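Local coordinates for peptide ABC transporter, peptide-binding protein (Thermus thermophilus, PDB 2D5W), which binds oligopeptides and probably delivers them to a peptide-importing ABC transporter as its solute-binding component, at residues Q4-V9 with E585-V590; V248-Q253 with G264-A269; A579-W584 with K591-A596. One frame throughout, in Å; residues are numbered along the deposited sequence.

Interaction 1 (Q4-V9 with E585-V590); sequences QDNSLV and ESRGAV
The guanidinium of Arg587 lies over Asn6, which takes one of its faces, while the carbonyl oxygen of Gln4 sits at its edge. Asn6 CB stands 3.7 Å from the guanidinium plane, beneath its rim rather than its middle, and is 3.8 Å from Arg587 NE. The carboxamide of Asn6 continues the overlap toward the aliphatic part of the arginine, with ND2 4.0 Å from Arg587 CD. Amide and guanidinium are stacked, their planes only 11° apart. A bend in the arginine chain at chi2 (-84°), with the remainder extended, brings the head over Asn6 and on to the helix end.

At the edge, Arg587 NH1 donates to Gln4 O over 2.8 Å, but the N-H...O angle of 129° makes this a weak bond. The stronger polar partner is Pro3 O, which accepts from Arg587 NE, so one guanidinium serves two successive carbonyls of the short helix 2-5. Its positive charge at the C-terminal end of that helix is probably favourable. Asp5 adds little directly: its OD2 is 6.5 Å from Arg587 NH1 and instead accepts a 2.7 Å hydrogen bond from Ser7 OG. Within 585-590, the 3-10 turn carrying Arg587 is closed by Gly588 N bonding to Glu585 O at 2.9 Å, and the positive phi of Gly588 calls for glycine.

Asn6, also with positive phi, turns the chain from helix 2-5 into strand 7-12, its side chain resting on Val244 and Gln245 just ahead of the neighbouring strand 246-251. The 585-590 loop follows strand 583-584, the partner of strand 560-561, whose Leu560 packs against Leu8.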
loop_
_atom_site.group_PDB
_atom_site.type_symbol
_atom_site.label_atom_id
_atom_site.label_comp_id
_atom_site.label_asym_id
_atom_site.label_seq_id
_atom_site.Cartn_x
_atom_site.Cartn_y
_atom_site.Cartn_z
ATOM N N GLN A 4 18.990 -11.005 -25.172
ATOM C CA GLN A 4 18.987 -10.757 -26.608
ATOM C C GLN A 4 18.884 -9.268 -26.918
ATOM O O GLN A 4 19.801 -8.677 -27.490
ATOM C CB GLN A 4 17.817 -11.497 -27.261
ATOM C CG GLN A 4 17.739 -11.339 -28.772
ATOM C CD GLN A 4 18.891 -12.011 -29.490
ATOM O OE1 GLN A 4 20.057 -11.703 -29.245
ATOM N NE2 GLN A 4 18.569 -12.935 -30.388
ATOM N N ASP A 5 17.761 -8.666 -26.540
ATOM C CA ASP A 5 17.540 -7.246 -26.782
ATOM C C ASP A 5 17.808 -6.415 -25.531
ATOM O O ASP A 5 17.577 -5.206 -25.516
ATOM C CB ASP A 5 16.108 -7.007 -27.269
ATOM C CG ASP A 5 15.066 -7.480 -26.276
ATOM O OD1 ASP A 5 13.861 -7.333 -26.566
ATOM O OD2 ASP A 5 15.452 -7.999 -25.208
ATOM N N ASN A 6 18.294 -7.076 -24.485
ATOM C CA ASN A 6 18.618 -6.415 -23.226
ATOM C C ASN A 6 17.405 -5.715 -22.615
ATOM O O ASN A 6 17.436 -4.512 -22.335
ATOM C CB ASN A 6 19.748 -5.408 -23.454
ATOM C CG ASN A 6 20.518 -5.110 -22.193
ATOM O OD1 ASN A 6 20.246 -5.687 -21.141
ATOM N ND2 ASN A 6 21.492 -4.213 -22.287
ATOM N N SER A 7 16.341 -6.482 -22.404
ATOM C CA SER A 7 15.112 -5.949 -21.831
ATOM C C SER A 7 14.631 -6.785 -20.650
ATOM O O SER A 7 15.138 -7.880 -20.396
ATOM C CB SER A 7 14.014 -5.898 -22.892
ATOM O OG SER A 7 13.708 -7.199 -23.366
ATOM N N LEU A 8 13.640 -6.252 -19.943
ATOM C CA LEU A 8 13.057 -6.905 -18.776
ATOM C C LEU A 8 11.532 -6.837 -18.820
ATOM O O LEU A 8 10.953 -5.752 -18.737
ATOM C CB LEU A 8 13.557 -6.221 -17.502
ATOM C CG LEU A 8 12.900 -6.617 -16.177
ATOM C CD1 LEU A 8 13.131 -8.091 -15.899
ATOM C CD2 LEU A 8 13.465 -5.765 -15.055
ATOM N N VAL A 9 10.887 -7.992 -18.957
ATOM C CA VAL A 9 9.430 -8.054 -18.992
ATOM C C VAL A 9 8.946 -8.561 -17.638
ATOM O O VAL A 9 9.312 -9.658 -17.203
ATOM C CB VAL A 9 8.932 -9.002 -20.108
ATOM C CG1 VAL A 9 7.413 -9.125 -20.056
ATOM C CG2 VAL A 9 9.372 -8.478 -21.467
ATOM N N GLU A 585 23.326 -11.445 -16.623
ATOM C CA GLU A 585 24.734 -11.760 -16.414
ATOM C C GLU A 585 25.501 -11.944 -17.722
ATOM O O GLU A 585 26.673 -11.574 -17.807
ATOM C CB GLU A 585 24.882 -13.006 -15.539
ATOM C CG GLU A 585 24.240 -12.856 -14.171
ATOM C CD GLU A 585 24.617 -13.969 -13.211
ATOM O OE1 GLU A 585 25.560 -13.776 -12.414
ATOM O OE2 GLU A 585 23.971 -15.036 -13.255
ATOM N N SER A 586 24.850 -12.498 -18.742
ATOM C CA SER A 586 25.517 -12.719 -20.023
ATOM C C SER A 586 25.811 -11.405 -20.748
ATOM O O SER A 586 26.534 -11.389 -21.747
ATOM C CB SER A 586 24.690 -13.650 -20.914
ATOM O OG SER A 586 23.457 -13.065 -21.279
ATOM N N ARG A 587 25.245 -10.312 -20.240
ATOM C CA ARG A 587 25.472 -8.976 -20.790
ATOM C C ARG A 587 26.568 -8.298 -19.969
ATOM O O ARG A 587 27.025 -7.203 -20.297
ATOM C CB ARG A 587 24.194 -8.137 -20.709
ATOM C CG ARG A 587 23.224 -8.358 -21.850
ATOM C CD ARG A 587 23.607 -7.511 -23.048
ATOM N NE ARG A 587 22.706 -7.723 -24.174
ATOM C CZ ARG A 587 22.724 -7.002 -25.291
ATOM N NH1 ARG A 587 21.867 -7.267 -26.268
ATOM N NH2 ARG A 587 23.595 -6.011 -25.429
ATOM N N GLY A 588 26.981 -8.955 -18.891
ATOM C CA GLY A 588 28.016 -8.395 -18.043
ATOM C C GLY A 588 27.493 -7.837 -16.733
ATOM O O GLY A 588 28.270 -7.337 -15.923
ATOM N N ALA A 589 26.182 -7.913 -16.517
ATOM C CA ALA A 589 25.601 -7.404 -15.278
ATOM C C ALA A 589 26.250 -8.115 -14.093
ATOM O O ALA A 589 26.363 -9.343 -14.081
ATOM C CB ALA A 589 24.098 -7.628 -15.270
ATOM N N VAL A 590 26.668 -7.340 -13.097
ATOM C CA VAL A 590 27.337 -7.885 -11.923
ATOM C C VAL A 590 26.384 -8.154 -10.763
ATOM O O VAL A 590 25.743 -7.239 -10.244
ATOM C CB VAL A 590 28.454 -6.927 -11.448
ATOM C CG1 VAL A 590 29.153 -7.500 -10.228
ATOM C CG2 VAL A 590 29.453 -6.700 -12.575
#

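Interaction 2 (V248-Q253 with G264-A269); sequences VYRFIQ and GGSIDA
Arg250 points the edge of its guanidinium at Ser266 and presents one face to Ile267. Its NH2 donates to Ser266 OG over 2.9 Å, with an N-H...O angle of 133°, and the hydroxyl lies only 11° out of the guanidinium plane. The aliphatic branch of Ile267 comes from a different direction: CD1 lies over the face, and CG1 approaches to 3.9 Å from Arg250 NH2. A turn at chi3 (56°) in an otherwise stretched arginine swings the head toward these two neighbours.

The same nitrogen has a second polar partner. A water accepts from Arg250 NH2 at 2.8 Å and donates to Ser266 O at 3.1 Å, so the serine is gripped through both its hydroxyl and its carbonyl. Gly265, just before it, turns the chain out of helix 255-264 with a positive phi that calls for glycine.

The contact spans a beta-alpha-beta crossover: strand 246-251 leads through helix 255-264 to strand 269-270, with strand 7-12 lying between the two strands in the sheet. Arg250 passes over Val9 of that middle strand, while Ile252 and Ile267 both pack against Ala261 of the crossover helix.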
loop_
_atom_site.group_PDB
_atom_site.type_symbol
_atom_site.label_atom_id
_atom_site.label_comp_id
_atom_site.label_asym_id
_atom_site.label_seq_id
_atom_site.Cartn_x
_atom_site.Cartn_y
_atom_site.Cartn_z
ATOM N N VAL A 248 9.279 -3.559 -19.400
ATOM C CA VAL A 248 7.878 -3.578 -19.773
ATOM C C VAL A 248 7.057 -4.363 -18.767
ATOM O O VAL A 248 7.365 -5.521 -18.468
ATOM C CB VAL A 248 7.665 -4.231 -21.161
ATOM C CG1 VAL A 248 6.175 -4.303 -21.486
ATOM C CG2 VAL A 248 8.404 -3.445 -22.227
ATOM N N TYR A 249 6.033 -3.718 -18.222
ATOM C CA TYR A 249 5.115 -4.381 -17.307
ATOM C C TYR A 249 3.946 -4.848 -18.164
ATOM O O TYR A 249 3.370 -4.060 -18.916
ATOM C CB TYR A 249 4.598 -3.409 -16.248
ATOM C CG TYR A 249 5.355 -3.447 -14.945
ATOM C CD1 TYR A 249 4.840 -4.124 -13.836
ATOM C CD2 TYR A 249 6.588 -2.808 -14.814
ATOM C CE1 TYR A 249 5.531 -4.158 -12.632
ATOM C CE2 TYR A 249 7.285 -2.839 -13.616
ATOM C CZ TYR A 249 6.756 -3.513 -12.530
ATOM O OH TYR A 249 7.457 -3.529 -11.347
ATOM N N ARG A 250 3.623 -6.134 -18.073
ATOM C CA ARG A 250 2.503 -6.718 -18.801
ATOM C C ARG A 250 1.432 -7.028 -17.769
ATOM O O ARG A 250 1.709 -7.659 -16.748
ATOM C CB ARG A 250 2.926 -8.002 -19.514
ATOM C CG ARG A 250 3.674 -7.775 -20.814
ATOM C CD ARG A 250 3.992 -9.099 -21.484
ATOM N NE ARG A 250 2.793 -9.901 -21.711
ATOM C CZ ARG A 250 2.808 -11.174 -22.093
ATOM N NH1 ARG A 250 1.669 -11.830 -22.275
ATOM N NH2 ARG A 250 3.964 -11.795 -22.286
ATOM N N PHE A 251 0.210 -6.582 -18.039
ATOM C CA PHE A 251 -0.903 -6.777 -17.122
ATOM C C PHE A 251 -1.884 -7.838 -17.581
ATOM O O PHE A 251 -2.432 -7.760 -18.680
ATOM C CB PHE A 251 -1.634 -5.449 -16.927
ATOM C CG PHE A 251 -0.734 -4.342 -16.472
ATOM C CD1 PHE A 251 -0.161 -4.380 -15.206
ATOM C CD2 PHE A 251 -0.407 -3.292 -17.324
ATOM C CE1 PHE A 251 0.728 -3.396 -14.795
ATOM C CE2 PHE A 251 0.485 -2.298 -16.917
ATOM C CZ PHE A 251 1.051 -2.355 -15.651
ATOM N N ILE A 252 -2.091 -8.833 -16.725
ATOM C CA ILE A 252 -3.030 -9.920 -16.993
ATOM C C ILE A 252 -3.848 -10.046 -15.708
ATOM O O ILE A 252 -3.368 -10.567 -14.701
ATOM C CB ILE A 252 -2.286 -11.234 -17.324
ATOM C CG1 ILE A 252 -1.398 -11.022 -18.559
ATOM C CG2 ILE A 252 -3.293 -12.351 -17.591
ATOM C CD1 ILE A 252 -0.561 -12.232 -18.944
ATOM N N GLN A 253 -5.084 -9.552 -15.754
ATOM C CA GLN A 253 -5.968 -9.513 -14.591
ATOM C C GLN A 253 -6.332 -10.838 -13.940
ATOM O O GLN A 253 -6.407 -10.929 -12.710
ATOM C CB GLN A 253 -7.256 -8.766 -14.945
ATOM C CG GLN A 253 -8.089 -8.382 -13.731
ATOM C CD GLN A 253 -9.431 -7.791 -14.104
ATOM O OE1 GLN A 253 -9.578 -7.151 -15.146
ATOM N NE2 GLN A 253 -10.420 -7.989 -13.242
ATOM N N GLY A 264 4.765 -20.087 -19.582
ATOM C CA GLY A 264 5.139 -20.056 -20.989
ATOM C C GLY A 264 6.534 -19.559 -21.319
ATOM O O GLY A 264 7.080 -19.904 -22.371
ATOM N N GLY A 265 7.100 -18.721 -20.456
ATOM C CA GLY A 265 8.454 -18.242 -20.674
ATOM C C GLY A 265 8.687 -16.855 -21.239
ATOM O O GLY A 265 9.835 -16.420 -21.293
ATOM N N SER A 266 7.640 -16.149 -21.655
ATOM C CA SER A 266 7.835 -14.815 -22.226
ATOM C C SER A 266 7.997 -13.714 -21.181
ATOM O O SER A 266 8.331 -12.577 -21.518
ATOM C CB SER A 266 6.678 -14.459 -23.169
ATOM O OG SER A 266 5.462 -14.288 -22.466
ATOM N N ILE A 267 7.765 -14.053 -19.919
ATOM C CA ILE A 267 7.886 -13.090 -18.829
ATOM C C ILE A 267 9.167 -13.370 -18.037
ATOM O O ILE A 267 9.380 -14.479 -17.542
ATOM C CB ILE A 267 6.635 -13.164 -17.928
ATOM C CG1 ILE A 267 5.422 -12.671 -18.728
ATOM C CG2 ILE A 267 6.831 -12.340 -16.662
ATOM C CD1 ILE A 267 4.089 -12.904 -18.058
ATOM N N ASP A 268 10.022 -12.359 -17.925
ATOM C CA ASP A 268 11.300 -12.508 -17.232
ATOM C C ASP A 268 11.219 -12.579 -15.718
ATOM O O ASP A 268 11.997 -13.293 -15.085
ATOM C CB ASP A 268 12.239 -11.364 -17.611
ATOM C CG ASP A 268 12.515 -11.305 -19.097
ATOM O OD1 ASP A 268 12.919 -12.337 -19.668
ATOM O OD2 ASP A 268 12.334 -10.225 -19.696
ATOM N N ALA A 269 10.291 -11.829 -15.133
ATOM C CA ALA A 269 10.144 -11.803 -13.685
ATOM C C ALA A 269 8.739 -11.379 -13.317
ATOM O O ALA A 269 8.047 -10.751 -14.112
ATOM C CB ALA A 269 11.150 -10.827 -13.076
HETATM O O HOH W 1 6.377 -10.774 -23.189
#

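Interaction 3 (A579-W584 with K591-A596)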
loop_
_atom_site.group_PDB
_atom_site.type_symbol
_atom_site.label_atom_id
_atom_site.label_comp_id
_atom_site.label_asym_id
_atom_site.label_seq_id
_atom_site.Cartn_x
_atom_site.Cartn_y
_atom_site.Cartn_z
ATOM N N ALA A 579 16.559 -0.578 -9.246
ATOM C CA ALA A 579 16.313 -0.794 -10.666
ATOM C C ALA A 579 17.449 -0.522 -11.640
ATOM O O ALA A 579 17.479 -1.108 -12.723
ATOM C CB ALA A 579 15.067 -0.024 -11.092
ATOM N N TRP A 580 18.378 0.350 -11.268
ATOM C CA TRP A 580 19.498 0.683 -12.142
ATOM C C TRP A 580 20.555 -0.414 -12.263
ATOM O O TRP A 580 21.418 -0.339 -13.135
ATOM C CB TRP A 580 20.166 1.978 -11.667
ATOM C CG TRP A 580 20.661 1.897 -10.256
ATOM C CD1 TRP A 580 21.885 1.459 -9.835
ATOM C CD2 TRP A 580 19.916 2.207 -9.074
ATOM N NE1 TRP A 580 21.944 1.476 -8.461
ATOM C CE2 TRP A 580 20.749 1.930 -7.969
ATOM C CE3 TRP A 580 18.622 2.692 -8.843
ATOM C CZ2 TRP A 580 20.328 2.121 -6.646
ATOM C CZ3 TRP A 580 18.203 2.882 -7.529
ATOM C CH2 TRP A 580 19.054 2.596 -6.449
ATOM N N GLU A 581 20.505 -1.422 -11.397
ATOM C CA GLU A 581 21.497 -2.495 -11.464
ATOM C C GLU A 581 20.915 -3.862 -11.800
ATOM O O GLU A 581 21.583 -4.882 -11.637
ATOM C CB GLU A 581 22.305 -2.565 -10.159
ATOM C CG GLU A 581 21.471 -2.557 -8.895
ATOM C CD GLU A 581 22.311 -2.639 -7.630
ATOM O OE1 GLU A 581 23.425 -2.073 -7.602
ATOM O OE2 GLU A 581 21.845 -3.256 -6.654
ATOM N N ILE A 582 19.676 -3.886 -12.272
ATOM C CA ILE A 582 19.047 -5.141 -12.658
ATOM C C ILE A 582 19.475 -5.432 -14.093
ATOM O O ILE A 582 19.375 -4.578 -14.975
ATOM C CB ILE A 582 17.509 -5.048 -12.557
ATOM C CG1 ILE A 582 17.111 -4.838 -11.090
ATOM C CG2 ILE A 582 16.871 -6.312 -13.126
ATOM C CD1 ILE A 582 15.637 -4.578 -10.864
ATOM N N GLY A 583 19.976 -6.639 -14.326
ATOM C CA GLY A 583 20.422 -6.974 -15.663
ATOM C C GLY A 583 20.744 -8.438 -15.868
ATOM O O GLY A 583 20.643 -9.251 -14.950
ATOM N N TRP A 584 21.145 -8.754 -17.093
ATOM C CA TRP A 584 21.483 -10.112 -17.483
ATOM C C TRP A 584 22.976 -10.372 -17.323
ATOM O O TRP A 584 23.802 -9.613 -17.830
ATOM C CB TRP A 584 21.061 -10.335 -18.935
ATOM C CG TRP A 584 19.590 -10.121 -19.154
ATOM C CD1 TRP A 584 18.985 -9.023 -19.696
ATOM C CD2 TRP A 584 18.537 -11.014 -18.774
ATOM N NE1 TRP A 584 17.617 -9.178 -19.677
ATOM C CE2 TRP A 584 17.317 -10.390 -19.113
ATOM C CE3 TRP A 584 18.508 -12.280 -18.177
ATOM C CZ2 TRP A 584 16.077 -10.993 -18.875
ATOM C CZ3 TRP A 584 17.276 -12.880 -17.939
ATOM C CH2 TRP A 584 16.077 -12.233 -18.287
ATOM N N LYS A 591 26.301 -9.416 -10.353
ATOM C CA LYS A 591 25.432 -9.804 -9.248
ATOM C C LYS A 591 25.919 -9.157 -7.954
ATOM O O LYS A 591 27.094 -9.275 -7.597
ATOM C CB LYS A 591 25.424 -11.326 -9.102
ATOM C CG LYS A 591 24.428 -11.836 -8.082
ATOM C CD LYS A 591 24.458 -13.352 -7.984
ATOM C CE LYS A 591 23.415 -13.855 -7.000
ATOM N NZ LYS A 591 23.479 -15.333 -6.838
ATOM N N LYS A 592 25.014 -8.477 -7.259
ATOM C CA LYS A 592 25.342 -7.800 -6.005
ATOM C C LYS A 592 24.446 -8.254 -4.857
ATOM O O LYS A 592 24.765 -8.036 -3.685
ATOM C CB LYS A 592 25.202 -6.283 -6.174
ATOM C CG LYS A 592 26.218 -5.655 -7.106
ATOM C CD LYS A 592 27.625 -5.779 -6.550
ATOM C CE LYS A 592 28.631 -5.104 -7.462
ATOM N NZ LYS A 592 28.328 -3.659 -7.648
ATOM N N TRP A 593 23.323 -8.877 -5.195
ATOM C CA TRP A 593 22.378 -9.359 -4.197
ATOM C C TRP A 593 21.966 -10.787 -4.520
ATOM O O TRP A 593 21.994 -11.193 -5.680
ATOM C CB TRP A 593 21.125 -8.473 -4.177
ATOM C CG TRP A 593 21.417 -7.021 -3.984
ATOM C CD1 TRP A 593 21.711 -6.105 -4.951
ATOM C CD2 TRP A 593 21.514 -6.330 -2.732
ATOM N NE1 TRP A 593 21.991 -4.887 -4.379
ATOM C CE2 TRP A 593 21.879 -4.997 -3.019
ATOM C CE3 TRP A 593 21.332 -6.709 -1.395
ATOM C CZ2 TRP A 593 22.066 -4.037 -2.017
ATOM C CZ3 TRP A 593 21.519 -5.756 -0.399
ATOM C CH2 TRP A 593 21.881 -4.437 -0.717
ATOM N N ASP A 594 21.606 -11.553 -3.497
ATOM C CA ASP A 594 21.140 -12.917 -3.706
ATOM C C ASP A 594 19.839 -13.072 -2.940
ATOM O O ASP A 594 19.764 -12.776 -1.747
ATOM C CB ASP A 594 22.139 -13.961 -3.215
ATOM C CG ASP A 594 21.697 -15.373 -3.562
ATOM O OD1 ASP A 594 21.809 -15.763 -4.745
ATOM O OD2 ASP A 594 21.211 -16.087 -2.661
ATOM N N GLN A 595 18.821 -13.560 -3.635
ATOM C CA GLN A 595 17.496 -13.724 -3.060
ATOM C C GLN A 595 17.362 -14.712 -1.902
ATOM O O GLN A 595 16.547 -14.511 -1.005
ATOM C CB GLN A 595 16.517 -14.117 -4.169
ATOM C CG GLN A 595 15.080 -14.194 -3.715
ATOM C CD GLN A 595 14.552 -12.851 -3.264
ATOM O OE1 GLN A 595 14.187 -12.003 -4.083
ATOM N NE2 GLN A 595 14.524 -12.640 -1.958
ATOM N N ALA A 596 18.163 -15.769 -1.917
ATOM C CA ALA A 596 18.087 -16.808 -0.892
ATOM C C ALA A 596 17.959 -16.357 0.564
ATOM O O ALA A 596 17.022 -16.755 1.259
ATOM C CB ALA A 596 19.276 -17.754 -1.032
HETATM O O HOH W 2 26.131 -2.107 -9.271
#
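Glu581 and Trp593 meet closely at a single point, where Trp593 NE1 donates to Glu581 OE2 over 2.8 Å. The carboxylate oxygen lies at the indole edge, 14° out of the ring plane, and is met almost head-on down its C-O bond, although the hydrogen bond itself is bent, with an N-H...O angle of 137°. Ring and carboxylate planes are inclined by 53°, so the groups do not stack; OE2 simply touches the pyrrole edge, 3.3 Å from Trp593 CD1. Asn578 ND2 donates to the same OE2, giving it two donors, and Trp577 meets the Trp593 ring edge-to-face.

The other carboxylate oxygen belongs to a looser, watery side. Glu581 OE1 accepts from a water at 3.2 Å, which in turn accepts from Lys592 NZ at 3.1 Å. With Glu581 OE1 and Lys592 NZ 5.2 Å apart, the two charges make no direct salt bridge, and Lys592 NZ pairs with Glu237. A phenylalanine in place of Trp593 would probably leave Glu581 OE2 without its indole donor and the carboxylate freer to turn.

Asn562 also joins the two backbones, its ND2 bonding to Glu581 O and its OD1 receiving the N-H groups of Lys592 and Trp593. The arrangement is that of an irregular surface loop whose two ends are bridged by side chains, here in the C-terminal region of a periplasmic-binding-protein fold.

How the interactions relate
From the N terminus, 4-9 opens the longest loop, which interaction 1 closes at 585-590 nearly the whole chain later. Interaction 2 is nested inside it as a short crossover, 248-253 to 264-269. Interaction 3 opens at 579-584, still within that loop, but closes at 591-596 beyond it, so interactions 1 and 3 cross. Strands 7-12 and 246-251 are sheet neighbours, joining interactions 1 and 2 through Leu8 O and Val248 N; Val9 N also bonds to Asp268 OD2. Trp584 links all three: its indole nitrogen bonds to Ser7 O and its ring packs on Asp268. The C-terminal region is thus tied to the sheet containing the N-terminal strand.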